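Local coordinates for Non-reducing end alpha-L-arabinofuranosidase BoGH43B (Bacteroides ovatus, PDB 5JOZ), which removes terminal non-reducing alpha-L-arabinofuranoside residues from xyloglucan branches, converting S units to X units during xyloglucan degradation, at residues A[373-378]-A[497-502]. Residues are numbered along the deposited sequence; the frame is centred on the assembly and turned at random.
Sequences SAKVNF and DFDWFD. With CA (calcium ion), chain C.
K375 faces both D499 and W500 across an antiparallel strand pair in the concanavalin A-like beta-sandwich domain, an example of how a beta bulge can serve a metal site. Here D499 N bonds to K375 O (2.9 Å), whereas K375 N reaches W500 O only weakly; beyond the bulge, regular pairing resumes at N377–D497 and S373–D502. The extra residue, D499, binds calcium with both its backbone O and OD1, alongside D313, G341 and two waters.

The lysine side chain spans the two residues opposite it. K375 CB makes a CH-pi contact over one indole face of W500, offset toward the rim, 3.5 Å from W500 CE2. With CG anti to the backbone N (chi1 -171°), the chain, extended beyond CG, runs alongside D499. K375 CD lies 3.6 Å from D499 OD2 and is also near the indole NE1. K375 CE is 4.1 Å from D499 OD2. K375 NZ makes a salt bridge to D499 OD2 (3.3 Å), which offers the lone pair anti to the other carboxylate oxygen. The carboxylate thus divides its oxygens between metal and ammonium.

On the sheet's other face, turned toward M483 of strand 480-486, V376 CG2 makes a CH-pi contact over the centre of the F498 ring (3.7 Å to the centroid). Back beside W500, S373 OG meets the indole edge in plane, 3.7 Å from W500 CZ3.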
# COMPACT_ATOMS: atom_id res chain seq x y z
N SER A 373 2.57 -20.45 3.50
CA SER A 373 2.95 -21.36 4.58
C SER A 373 4.35 -21.08 5.08
O SER A 373 5.17 -20.50 4.37
CB SER A 373 2.84 -22.82 4.14
OG SER A 373 3.66 -23.06 3.00
N ALA A 374 4.62 -21.52 6.30
CA ALA A 374 5.88 -21.26 6.97
C ALA A 374 6.22 -22.41 7.89
O ALA A 374 5.37 -22.86 8.66
CB ALA A 374 5.79 -19.97 7.77
N LYS A 375 7.46 -22.87 7.83
CA LYS A 375 7.99 -23.84 8.77
C LYS A 375 8.57 -23.05 9.95
O LYS A 375 9.43 -22.19 9.75
CB LYS A 375 9.08 -24.68 8.09
CG LYS A 375 9.60 -25.88 8.87
CD LYS A 375 11.04 -26.18 8.45
CE LYS A 375 11.43 -27.64 8.59
NZ LYS A 375 12.87 -27.83 8.25
N VAL A 376 8.09 -23.35 11.16
CA VAL A 376 8.46 -22.61 12.35
C VAL A 376 8.83 -23.55 13.50
O VAL A 376 8.22 -24.61 13.70
CB VAL A 376 7.33 -21.63 12.77
CG1 VAL A 376 6.03 -22.37 13.05
CG2 VAL A 376 7.74 -20.77 13.97
N ASN A 377 9.86 -23.15 14.23
CA ASN A 377 10.27 -23.80 15.47
C ASN A 377 9.88 -22.86 16.61
O ASN A 377 10.40 -21.74 16.69
CB ASN A 377 11.80 -24.05 15.46
CG ASN A 377 12.26 -24.92 16.63
OD1 ASN A 377 11.53 -25.77 17.13
ND2 ASN A 377 13.48 -24.69 17.08
N PHE A 378 8.96 -23.29 17.46
CA PHE A 378 8.54 -22.46 18.60
C PHE A 378 8.07 -23.29 19.78
O PHE A 378 7.05 -23.98 19.69
CB PHE A 378 7.44 -21.46 18.20
CG PHE A 378 7.02 -20.56 19.34
CD1 PHE A 378 7.94 -19.73 19.97
CD2 PHE A 378 5.70 -20.55 19.80
CE1 PHE A 378 7.57 -18.91 21.04
CE2 PHE A 378 5.32 -19.74 20.86
CZ PHE A 378 6.25 -18.92 21.47
N ASP A 497 11.55 -19.38 15.42
CA ASP A 497 12.46 -19.43 14.28
C ASP A 497 11.72 -19.93 13.05
O ASP A 497 11.22 -21.05 13.03
CB ASP A 497 13.64 -20.36 14.57
CG ASP A 497 14.59 -19.81 15.63
OD1 ASP A 497 14.52 -18.61 15.98
OD2 ASP A 497 15.44 -20.56 16.12
N PHE A 498 11.65 -19.08 12.03
CA PHE A 498 11.00 -19.41 10.77
C PHE A 498 12.07 -19.78 9.77
O PHE A 498 12.82 -18.92 9.33
CB PHE A 498 10.18 -18.22 10.28
CG PHE A 498 9.02 -17.88 11.16
CD1 PHE A 498 9.20 -17.15 12.32
CD2 PHE A 498 7.75 -18.35 10.87
CE1 PHE A 498 8.14 -16.85 13.15
CE2 PHE A 498 6.67 -18.05 11.69
CZ PHE A 498 6.86 -17.30 12.83
N ASP A 499 12.13 -21.05 9.42
CA ASP A 499 13.12 -21.57 8.48
C ASP A 499 12.82 -21.06 7.06
O ASP A 499 13.73 -20.68 6.33
CB ASP A 499 13.11 -23.10 8.51
CG ASP A 499 14.33 -23.72 7.85
OD1 ASP A 499 15.24 -22.99 7.40
OD2 ASP A 499 14.38 -24.96 7.79
N TRP A 500 11.56 -21.07 6.68
CA TRP A 500 11.16 -20.52 5.39
C TRP A 500 9.72 -20.06 5.39
O TRP A 500 8.99 -20.31 6.35
CB TRP A 500 11.43 -21.53 4.26
CG TRP A 500 10.94 -22.94 4.50
CD1 TRP A 500 11.71 -24.02 4.85
CD2 TRP A 500 9.60 -23.43 4.37
NE1 TRP A 500 10.93 -25.14 4.95
CE2 TRP A 500 9.63 -24.82 4.65
CE3 TRP A 500 8.38 -22.84 4.01
CZ2 TRP A 500 8.49 -25.62 4.61
CZ3 TRP A 500 7.23 -23.64 3.98
CH2 TRP A 500 7.30 -25.01 4.29
N PHE A 501 9.34 -19.36 4.32
CA PHE A 501 8.00 -18.81 4.13
C PHE A 501 7.70 -18.86 2.63
O PHE A 501 8.39 -18.20 1.84
CB PHE A 501 7.94 -17.36 4.64
CG PHE A 501 6.55 -16.79 4.72
CD1 PHE A 501 5.87 -16.38 3.56
CD2 PHE A 501 5.93 -16.62 5.95
CE1 PHE A 501 4.60 -15.84 3.65
CE2 PHE A 501 4.65 -16.09 6.04
CZ PHE A 501 3.98 -15.70 4.89
N ASP A 502 6.68 -19.65 2.26
CA ASP A 502 6.18 -19.78 0.90
C ASP A 502 5.01 -18.84 0.69
O ASP A 502 4.13 -18.75 1.53
CB ASP A 502 5.67 -21.19 0.62
CG ASP A 502 6.78 -22.22 0.46
OD1 ASP A 502 7.99 -21.88 0.52
OD2 ASP A 502 6.42 -23.39 0.26
CA CA C . 15.93 -21.36 5.76
O HOH W 1 14.96 -22.73 4.04
O HOH W 2 18.14 -21.88 4.92